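Local coordinates for monomethylamine methyltransferase mtmB1 (Methanosarcina barkeri, PDB 1NTH), which catalyses transfer of the methyl group from monomethylamine to the corrinoid cofactor of its partner protein MtmC, an early step in making methane from methylamine, at residues Lys377-Glu382 with Glu438-Val443; Pro340-Cys345 with Ser418-Lys423; Ala148-Val153 with Glu382-Gly387. One frame throughout, in Å; residues are numbered along the deposited sequence.

Contact 1 (Lys377-Glu382 with Glu438-Val443); sequences KTTGME and EEYMQV
Y440 turns its ring beside its own carbonyl carbon, CG opposite the backbone N (chi1 -152°), which carries it out from the start of helix 438-454 to M381 and E382. The E382 chain bends at chi2 (103°) and swings the carboxylate back toward T379. That return is half of a capping box at the start of helix 380-393, the helix that follows strand 363-366 of the TIM barrel. T379 is the N-cap: its OG1 accepts from M381 N at 3.2 Å, while its backbone N gives a nearly straight bond of 2.9 Å to E382 OE1. The same hydroxyl donates to E382 OE2 at 2.6 Å, from above the carboxylate plane. Y440 OH donates to the anti side of E382 OE2 at a short 2.5 Å, with ring and carboxylate only 12° from coplanar. OE2 is thus gripped by two hydroxyls, and S369 OG binds OE1, so the buried carboxylate is probably stabilised by these bonds and by the helix start. Glutamate suits this place because its two oxygens can serve the cap and the neighbouring helix together. Tyrosine suits its own because it brings a hydroxyl at the far end of an apolar ring. M381 CB lies 3.8 Å from the centroid of the Y440 ring, over one face, a CH-pi contact, and SD sits higher above the same ring as a Met-aromatic partner. The flexible thioether chain, bent at both chi2 and chi3, follows the ring back toward the helix. F3 of a second subunit packs on M441, and M381 CE lies 4.1 Å from M441 CA.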
loop_
_atom_site.group_PDB
_atom_site.type_symbol
_atom_site.label_atom_id
_atom_site.label_comp_id
_atom_site.label_asym_id
_atom_site.label_seq_id
_atom_site.Cartn_x
_atom_site.Cartn_y
_atom_site.Cartn_z
ATOM N N LYS A 377 -37.733 0.671 -5.645
ATOM C CA LYS A 377 -38.458 1.867 -5.234
ATOM C C LYS A 377 -37.724 2.741 -4.219
ATOM O O LYS A 377 -38.208 2.981 -3.113
ATOM C CB LYS A 377 -39.858 1.510 -4.718
ATOM C CG LYS A 377 -40.804 1.093 -5.843
ATOM C CD LYS A 377 -42.271 1.228 -5.459
ATOM C CE LYS A 377 -43.163 0.923 -6.655
ATOM N NZ LYS A 377 -44.611 1.114 -6.353
ATOM N N THR A 378 -36.545 3.212 -4.621
ATOM C CA THR A 378 -35.714 4.102 -3.814
ATOM C C THR A 378 -34.856 4.897 -4.793
ATOM O O THR A 378 -34.290 4.323 -5.724
ATOM C CB THR A 378 -34.753 3.336 -2.865
ATOM O OG1 THR A 378 -33.881 2.500 -3.638
ATOM C CG2 THR A 378 -35.528 2.482 -1.876
ATOM N N THR A 379 -34.771 6.210 -4.605
ATOM C CA THR A 379 -33.942 7.033 -5.485
ATOM C C THR A 379 -33.252 8.143 -4.702
ATOM O O THR A 379 -33.663 8.488 -3.592
ATOM C CB THR A 379 -34.757 7.705 -6.613
ATOM O OG1 THR A 379 -35.358 8.905 -6.113
ATOM C CG2 THR A 379 -35.839 6.769 -7.136
ATOM N N GLY A 380 -32.208 8.708 -5.301
ATOM C CA GLY A 380 -31.461 9.776 -4.660
ATOM C C GLY A 380 -32.267 11.018 -4.330
ATOM O O GLY A 380 -31.862 11.803 -3.477
ATOM N N MET A 381 -33.401 11.214 -4.997
ATOM C CA MET A 381 -34.232 12.387 -4.726
ATOM C C MET A 381 -34.706 12.426 -3.277
ATOM O O MET A 381 -34.783 13.496 -2.680
ATOM C CB MET A 381 -35.446 12.421 -5.660
ATOM C CG MET A 381 -35.135 12.884 -7.075
ATOM S SD MET A 381 -34.643 14.628 -7.167
ATOM C CE MET A 381 -36.243 15.424 -7.414
ATOM N N GLU A 382 -35.027 11.267 -2.711
ATOM C CA GLU A 382 -35.481 11.229 -1.326
ATOM C C GLU A 382 -34.346 11.625 -0.381
ATOM O O GLU A 382 -34.576 12.287 0.634
ATOM C CB GLU A 382 -36.011 9.835 -0.969
ATOM C CG GLU A 382 -37.221 9.404 -1.800
ATOM C CD GLU A 382 -36.859 8.408 -2.888
ATOM O OE1 GLU A 382 -36.455 7.275 -2.544
ATOM O OE2 GLU A 382 -36.975 8.756 -4.084
ATOM N N GLU A 438 -38.917 15.360 -14.959
ATOM C CA GLU A 438 -39.493 16.651 -14.610
ATOM C C GLU A 438 -40.644 16.421 -13.638
ATOM O O GLU A 438 -40.908 17.246 -12.765
ATOM C CB GLU A 438 -39.994 17.366 -15.867
ATOM C CG GLU A 438 -38.884 17.940 -16.734
ATOM C CD GLU A 438 -39.397 18.485 -18.051
ATOM O OE1 GLU A 438 -40.579 18.892 -18.106
ATOM O OE2 GLU A 438 -38.619 18.521 -19.028
ATOM N N GLU A 439 -41.320 15.288 -13.794
ATOM C CA GLU A 439 -42.432 14.940 -12.920
ATOM C C GLU A 439 -41.962 14.901 -11.468
ATOM O O GLU A 439 -42.585 15.491 -10.587
ATOM C CB GLU A 439 -43.004 13.574 -13.295
ATOM C CG GLU A 439 -44.202 13.158 -12.455
ATOM C CD GLU A 439 -44.594 11.709 -12.670
ATOM O OE1 GLU A 439 -44.701 11.284 -13.840
ATOM O OE2 GLU A 439 -44.802 10.992 -11.667
ATOM N N TYR A 440 -40.857 14.204 -11.221
ATOM C CA TYR A 440 -40.335 14.099 -9.863
ATOM C C TYR A 440 -39.913 15.471 -9.348
ATOM O O TYR A 440 -40.164 15.819 -8.195
ATOM C CB TYR A 440 -39.136 13.144 -9.808
ATOM C CG TYR A 440 -38.961 12.474 -8.456
ATOM C CD1 TYR A 440 -39.467 13.061 -7.294
ATOM C CD2 TYR A 440 -38.302 11.249 -8.339
ATOM C CE1 TYR A 440 -39.329 12.446 -6.050
ATOM C CE2 TYR A 440 -38.157 10.622 -7.093
ATOM C CZ TYR A 440 -38.675 11.227 -5.958
ATOM O OH TYR A 440 -38.560 10.611 -4.732
ATOM N N MET A 441 -39.264 16.252 -10.202
ATOM C CA MET A 441 -38.819 17.579 -9.808
ATOM C C MET A 441 -39.998 18.446 -9.373
ATOM O O MET A 441 -39.888 19.228 -8.430
ATOM C CB MET A 441 -38.062 18.236 -10.961
ATOM C CG MET A 441 -36.723 17.569 -11.247
ATOM S SD MET A 441 -35.948 18.126 -12.772
ATOM C CE MET A 441 -35.467 19.773 -12.324
ATOM N N GLN A 442 -41.130 18.292 -10.055
ATOM C CA GLN A 442 -42.326 19.060 -9.720
ATOM C C GLN A 442 -42.888 18.606 -8.376
ATOM O O GLN A 442 -43.328 19.427 -7.570
ATOM C CB GLN A 442 -43.388 18.897 -10.811
ATOM C CG GLN A 442 -43.034 19.561 -12.135
ATOM C CD GLN A 442 -44.079 19.317 -13.210
ATOM O OE1 GLN A 442 -45.230 19.004 -12.912
ATOM N NE2 GLN A 442 -43.682 19.474 -14.469
ATOM N N VAL A 443 -42.872 17.297 -8.140
ATOM C CA VAL A 443 -43.362 16.740 -6.884
ATOM C C VAL A 443 -42.483 17.259 -5.748
ATOM O O VAL A 443 -42.975 17.642 -4.686
ATOM C CB VAL A 443 -43.311 15.193 -6.902
ATOM C CG1 VAL A 443 -43.620 14.637 -5.519
ATOM C CG2 VAL A 443 -44.312 14.654 -7.912
#

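Contact 2 (Pro340-Cys345 with Ser418-Lys423); sequences PCTEMC and SAPAGK
P340 joins the two segments by its backbone and its ring at once. P340 O accepts from K423 N at 2.9 Å. On the ring side, P340 CB lies 3.3 Å from K423 O. K423 O is buried here and has no hydrogen-bonding partner in the model, so the ring carbons are its immediate cover. P340 O also passes close to G422, where phi is positive and a side chain would run into that oxygen; glycine fits on both counts. C341 adds a loose touch of its CB on K423 CB, while the lysine chain runs on to a salt bridge with E439. T342 is the N-cap of helix 343-359, which follows strand 330-333 of the TIM barrel, and the other segment belongs to the long loop after helix 398-410. With chi1 at 68°, T342 OG1 sits between the backbone N and the carbonyl carbon, turned back to accept from C345 N at 3.3 Å, and it also bonds G339 O. T342 CG2 meets G422 CA at 3.5 Å. T342 CB faces P420 CG at 3.7 Å. With an alanine here, C345 N would probably lose its cap and G339 O its hydroxyl partner, with a gap opening beside G422 CA where CG2 had been. M344 stretches its unbranched, extended chain across the loop: SD lies 3.8 Å from P420 CD, and CE ends 3.8 Å from A419 CB.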
loop_
_atom_site.group_PDB
_atom_site.type_symbol
_atom_site.label_atom_id
_atom_site.label_comp_id
_atom_site.label_asym_id
_atom_site.label_seq_id
_atom_site.Cartn_x
_atom_site.Cartn_y
_atom_site.Cartn_z
ATOM N N PRO A 340 -41.418 6.325 -3.898
ATOM C CA PRO A 340 -40.776 7.442 -4.593
ATOM C C PRO A 340 -41.702 8.212 -5.526
ATOM O O PRO A 340 -42.692 7.678 -6.028
ATOM C CB PRO A 340 -39.639 6.768 -5.362
ATOM C CG PRO A 340 -39.320 5.581 -4.526
ATOM C CD PRO A 340 -40.690 5.072 -4.158
ATOM N N CYS A 341 -41.349 9.472 -5.753
ATOM C CA CYS A 341 -42.088 10.366 -6.632
ATOM C C CYS A 341 -43.504 10.659 -6.150
ATOM O O CYS A 341 -44.434 10.772 -6.949
ATOM C CB CYS A 341 -42.119 9.802 -8.055
ATOM S SG CYS A 341 -42.396 11.055 -9.335
ATOM N N THR A 342 -43.660 10.765 -4.835
ATOM C CA THR A 342 -44.944 11.105 -4.236
ATOM C C THR A 342 -44.650 12.143 -3.166
ATOM O O THR A 342 -43.597 12.107 -2.520
ATOM C CB THR A 342 -45.648 9.892 -3.578
ATOM O OG1 THR A 342 -44.917 9.471 -2.419
ATOM C CG2 THR A 342 -45.764 8.740 -4.565
ATOM N N GLU A 343 -45.571 13.080 -2.987
ATOM C CA GLU A 343 -45.386 14.127 -2.001
ATOM C C GLU A 343 -45.325 13.562 -0.587
ATOM O O GLU A 343 -44.533 14.024 0.238
ATOM C CB GLU A 343 -46.518 15.146 -2.104
ATOM C CG GLU A 343 -46.285 16.402 -1.288
ATOM C CD GLU A 343 -47.391 17.419 -1.473
ATOM O OE1 GLU A 343 -48.507 17.182 -0.965
ATOM O OE2 GLU A 343 -47.146 18.448 -2.135
ATOM N N MET A 344 -46.144 12.552 -0.306
ATOM C CA MET A 344 -46.156 11.971 1.029
ATOM C C MET A 344 -44.798 11.402 1.424
ATOM O O MET A 344 -44.336 11.619 2.544
ATOM C CB MET A 344 -47.215 10.874 1.143
ATOM C CG MET A 344 -47.376 10.371 2.571
ATOM S SD MET A 344 -48.719 9.195 2.775
ATOM C CE MET A 344 -48.290 8.428 4.346
ATOM N N CYS A 345 -44.163 10.672 0.513
ATOM C CA CYS A 345 -42.857 10.088 0.802
ATOM C C CYS A 345 -41.879 11.174 1.240
ATOM O O CYS A 345 -41.190 11.037 2.252
ATOM C CB CYS A 345 -42.311 9.368 -0.433
ATOM S SG CYS A 345 -40.672 8.620 -0.192
ATOM N N SER A 418 -53.607 4.453 3.172
ATOM C CA SER A 418 -53.732 4.780 1.758
ATOM C C SER A 418 -52.486 5.447 1.179
ATOM O O SER A 418 -52.564 6.157 0.178
ATOM C CB SER A 418 -54.948 5.682 1.535
ATOM O OG SER A 418 -54.820 6.904 2.245
ATOM N N ALA A 419 -51.338 5.216 1.806
ATOM C CA ALA A 419 -50.092 5.804 1.328
ATOM C C ALA A 419 -49.861 5.404 -0.127
ATOM O O ALA A 419 -49.952 4.229 -0.475
ATOM C CB ALA A 419 -48.927 5.331 2.191
ATOM N N PRO A 420 -49.561 6.383 -0.996
ATOM C CA PRO A 420 -49.321 6.113 -2.419
ATOM C C PRO A 420 -48.113 5.204 -2.651
ATOM O O PRO A 420 -47.051 5.410 -2.064
ATOM C CB PRO A 420 -49.136 7.509 -3.008
ATOM C CG PRO A 420 -48.560 8.284 -1.867
ATOM C CD PRO A 420 -49.392 7.816 -0.700
ATOM N N ALA A 421 -48.292 4.207 -3.512
ATOM C CA ALA A 421 -47.247 3.233 -3.827
ATOM C C ALA A 421 -46.002 3.849 -4.453
ATOM O O ALA A 421 -44.899 3.328 -4.298
ATOM C CB ALA A 421 -47.807 2.155 -4.750
ATOM N N GLY A 422 -46.179 4.949 -5.172
ATOM C CA GLY A 422 -45.039 5.597 -5.792
ATOM C C GLY A 422 -44.519 4.863 -7.012
ATOM O O GLY A 422 -45.153 3.931 -7.512
ATOM N N LYS A 423 -43.344 5.272 -7.478
ATOM C CA LYS A 423 -42.743 4.677 -8.662
ATOM C C LYS A 423 -41.361 4.096 -8.427
ATOM O O LYS A 423 -40.702 4.403 -7.433
ATOM C CB LYS A 423 -42.658 5.729 -9.770
ATOM C CG LYS A 423 -44.008 6.287 -10.192
ATOM C CD LYS A 423 -43.865 7.255 -11.349
ATOM C CE LYS A 423 -45.226 7.722 -11.845
ATOM N NZ LYS A 423 -45.099 8.592 -13.045
#

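Contact 3 (Ala148-Val153 with Glu382-Gly387)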
loop_
_atom_site.group_PDB
_atom_site.type_symbol
_atom_site.label_atom_id
_atom_site.label_comp_id
_atom_site.label_asym_id
_atom_site.label_seq_id
_atom_site.Cartn_x
_atom_site.Cartn_y
_atom_site.Cartn_z
ATOM N N ALA A 148 -24.811 9.191 -5.166
ATOM C CA ALA A 148 -23.464 9.758 -5.224
ATOM C C ALA A 148 -23.445 11.060 -6.016
ATOM O O ALA A 148 -22.635 11.939 -5.745
ATOM C CB ALA A 148 -22.494 8.756 -5.845
ATOM N N LEU A 149 -24.344 11.178 -6.990
ATOM C CA LEU A 149 -24.422 12.387 -7.809
ATOM C C LEU A 149 -25.015 13.575 -7.052
ATOM O O LEU A 149 -24.920 14.714 -7.508
ATOM C CB LEU A 149 -25.245 12.113 -9.074
ATOM C CG LEU A 149 -24.562 11.241 -10.133
ATOM C CD1 LEU A 149 -25.569 10.823 -11.196
ATOM C CD2 LEU A 149 -23.398 12.010 -10.754
ATOM N N GLU A 150 -25.632 13.308 -5.904
ATOM C CA GLU A 150 -26.225 14.367 -5.088
ATOM C C GLU A 150 -25.185 14.936 -4.127
ATOM O O GLU A 150 -24.647 14.209 -3.294
ATOM C CB GLU A 150 -27.401 13.816 -4.271
ATOM C CG GLU A 150 -28.622 13.399 -5.078
ATOM C CD GLU A 150 -29.288 14.570 -5.779
ATOM O OE1 GLU A 150 -29.254 15.690 -5.223
ATOM O OE2 GLU A 150 -29.861 14.369 -6.872
ATOM N N LYS A 151 -24.897 16.231 -4.230
ATOM C CA LYS A 151 -23.924 16.842 -3.324
ATOM C C LYS A 151 -24.396 16.790 -1.873
ATOM O O LYS A 151 -23.591 16.897 -0.944
ATOM C CB LYS A 151 -23.644 18.293 -3.724
ATOM C CG LYS A 151 -22.705 18.412 -4.911
ATOM C CD LYS A 151 -22.224 19.837 -5.102
ATOM C CE LYS A 151 -21.114 19.893 -6.144
ATOM N NZ LYS A 151 -20.558 21.265 -6.283
ATOM N N GLU A 152 -25.701 16.633 -1.678
ATOM C CA GLU A 152 -26.281 16.547 -0.339
ATOM C C GLU A 152 -25.813 15.290 0.390
ATOM O O GLU A 152 -25.727 15.272 1.618
ATOM C CB GLU A 152 -27.812 16.504 -0.419
ATOM C CG GLU A 152 -28.505 17.837 -0.657
ATOM C CD GLU A 152 -28.346 18.801 0.503
ATOM O OE1 GLU A 152 -28.306 18.344 1.668
ATOM O OE2 GLU A 152 -28.279 20.022 0.252
ATOM N N VAL A 153 -25.520 14.240 -0.372
ATOM C CA VAL A 153 -25.105 12.962 0.201
ATOM C C VAL A 153 -23.605 12.893 0.509
ATOM O O VAL A 153 -22.769 13.231 -0.332
ATOM C CB VAL A 153 -25.514 11.804 -0.745
ATOM C CG1 VAL A 153 -25.103 10.459 -0.159
ATOM C CG2 VAL A 153 -27.028 11.831 -0.966
ATOM N N GLU A 382 -35.027 11.267 -2.711
ATOM C CA GLU A 382 -35.481 11.229 -1.326
ATOM C C GLU A 382 -34.346 11.625 -0.381
ATOM O O GLU A 382 -34.576 12.287 0.634
ATOM C CB GLU A 382 -36.011 9.835 -0.969
ATOM C CG GLU A 382 -37.221 9.404 -1.800
ATOM C CD GLU A 382 -36.859 8.408 -2.888
ATOM O OE1 GLU A 382 -36.455 7.275 -2.544
ATOM O OE2 GLU A 382 -36.975 8.756 -4.084
ATOM N N ALA A 383 -33.125 11.223 -0.718
ATOM C CA ALA A 383 -31.965 11.564 0.099
ATOM C C ALA A 383 -31.664 13.056 -0.024
ATOM O O ALA A 383 -31.183 13.681 0.922
ATOM C CB ALA A 383 -30.751 10.743 -0.339
ATOM N N ARG A 384 -31.936 13.628 -1.194
ATOM C CA ARG A 384 -31.699 15.052 -1.386
ATOM C C ARG A 384 -32.602 15.841 -0.436
ATOM O O ARG A 384 -32.162 16.796 0.201
ATOM C CB ARG A 384 -31.998 15.470 -2.831
ATOM C CG ARG A 384 -31.758 16.955 -3.083
ATOM C CD ARG A 384 -32.403 17.430 -4.376
ATOM N NE ARG A 384 -31.826 16.802 -5.560
ATOM C CZ ARG A 384 -32.203 17.076 -6.804
ATOM N NH1 ARG A 384 -33.159 17.972 -7.023
ATOM N NH2 ARG A 384 -31.627 16.461 -7.828
ATOM N N MET A 385 -33.867 15.436 -0.341
ATOM C CA MET A 385 -34.799 16.126 0.541
ATOM C C MET A 385 -34.357 15.957 1.990
ATOM O O MET A 385 -34.383 16.908 2.774
ATOM C CB MET A 385 -36.216 15.577 0.364
ATOM C CG MET A 385 -37.270 16.322 1.180
ATOM S SD MET A 385 -37.430 18.072 0.716
ATOM C CE MET A 385 -38.555 17.940 -0.667
ATOM N N MET A 386 -33.948 14.740 2.339
ATOM C CA MET A 386 -33.490 14.443 3.691
ATOM C C MET A 386 -32.357 15.404 4.053
ATOM O O MET A 386 -32.331 15.966 5.150
ATOM C CB MET A 386 -33.014 12.985 3.764
ATOM C CG MET A 386 -32.538 12.524 5.135
ATOM S SD MET A 386 -32.108 10.758 5.157
ATOM C CE MET A 386 -30.528 10.773 4.303
ATOM N N GLY A 387 -31.440 15.610 3.111
ATOM C CA GLY A 387 -30.316 16.501 3.345
ATOM C C GLY A 387 -30.676 17.975 3.409
ATOM O O GLY A 387 -30.185 18.696 4.277
#
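R384 and E150 meet side-on in a two-bond salt bridge that carries the middle of this buried contact. R384 NE donates to E150 OE1 at 2.8 Å, coming from above the carboxylate plane. R384 NH2 donates to the syn lone pair of E150 OE2 at 2.9 Å, with that oxygen close to the guanidinium plane. The planes are 41° apart, so the pair is twisted rather than flat. A bend at chi3 (-64°) in an otherwise extended arginine turns the NE edge toward the glutamate. Two bonds to two oxygens fix the rotation of both groups, and arginine can do this while its remaining hydrogens serve a second subunit: NH1 and NH2 bond F3 O and R4 O of that chain, and the F3 ring there makes a cation-pi contact. E152 lies across the arginine's aliphatic part, its CG 4.2 Å from R384 CG. E152 OE1 sits 3.0 Å from G387 C without a hydrogen bond to that residue, and a CB on G387 would strike it, which suits glycine to the spot. The charge of E152 is answered instead by K123 and R391. Beside these, V153 CG2 rests 3.9 Å from A383 CB, two small apolar groups that let the turn and the helix approach closely. E150 to V153 form a type I beta turn, closed by V153 N to E150 O at 3.0 Å. In the TIM barrel this turn leads from helix 140-148 into strand 155-156 and packs against helix 380-393, whose M385 meets helices 343-359 and 438-454.

How the contacts relate
From the N terminus, the chain first meets 148-153, between helix 140-148 and strand 155-156; contact 3 closes a loop of 228 residues when 382-387 arrives. Before that, 340-345 has begun contact 2, which closes at 418-423, and 377-382 has begun contact 1, which closes last, at 438-443. Each pair of contacts crosses and none nests. Contacts 1 and 3 share E382 and helix 380-393, which is therefore held against an early barrel loop and against the C-terminal helix. Contact 2, centred about 10 Å from the centre of contact 1, adds the start of helix 343-359 and the late loop, and K377 NZ of contact 1 probably bonds A421 O of contact 2.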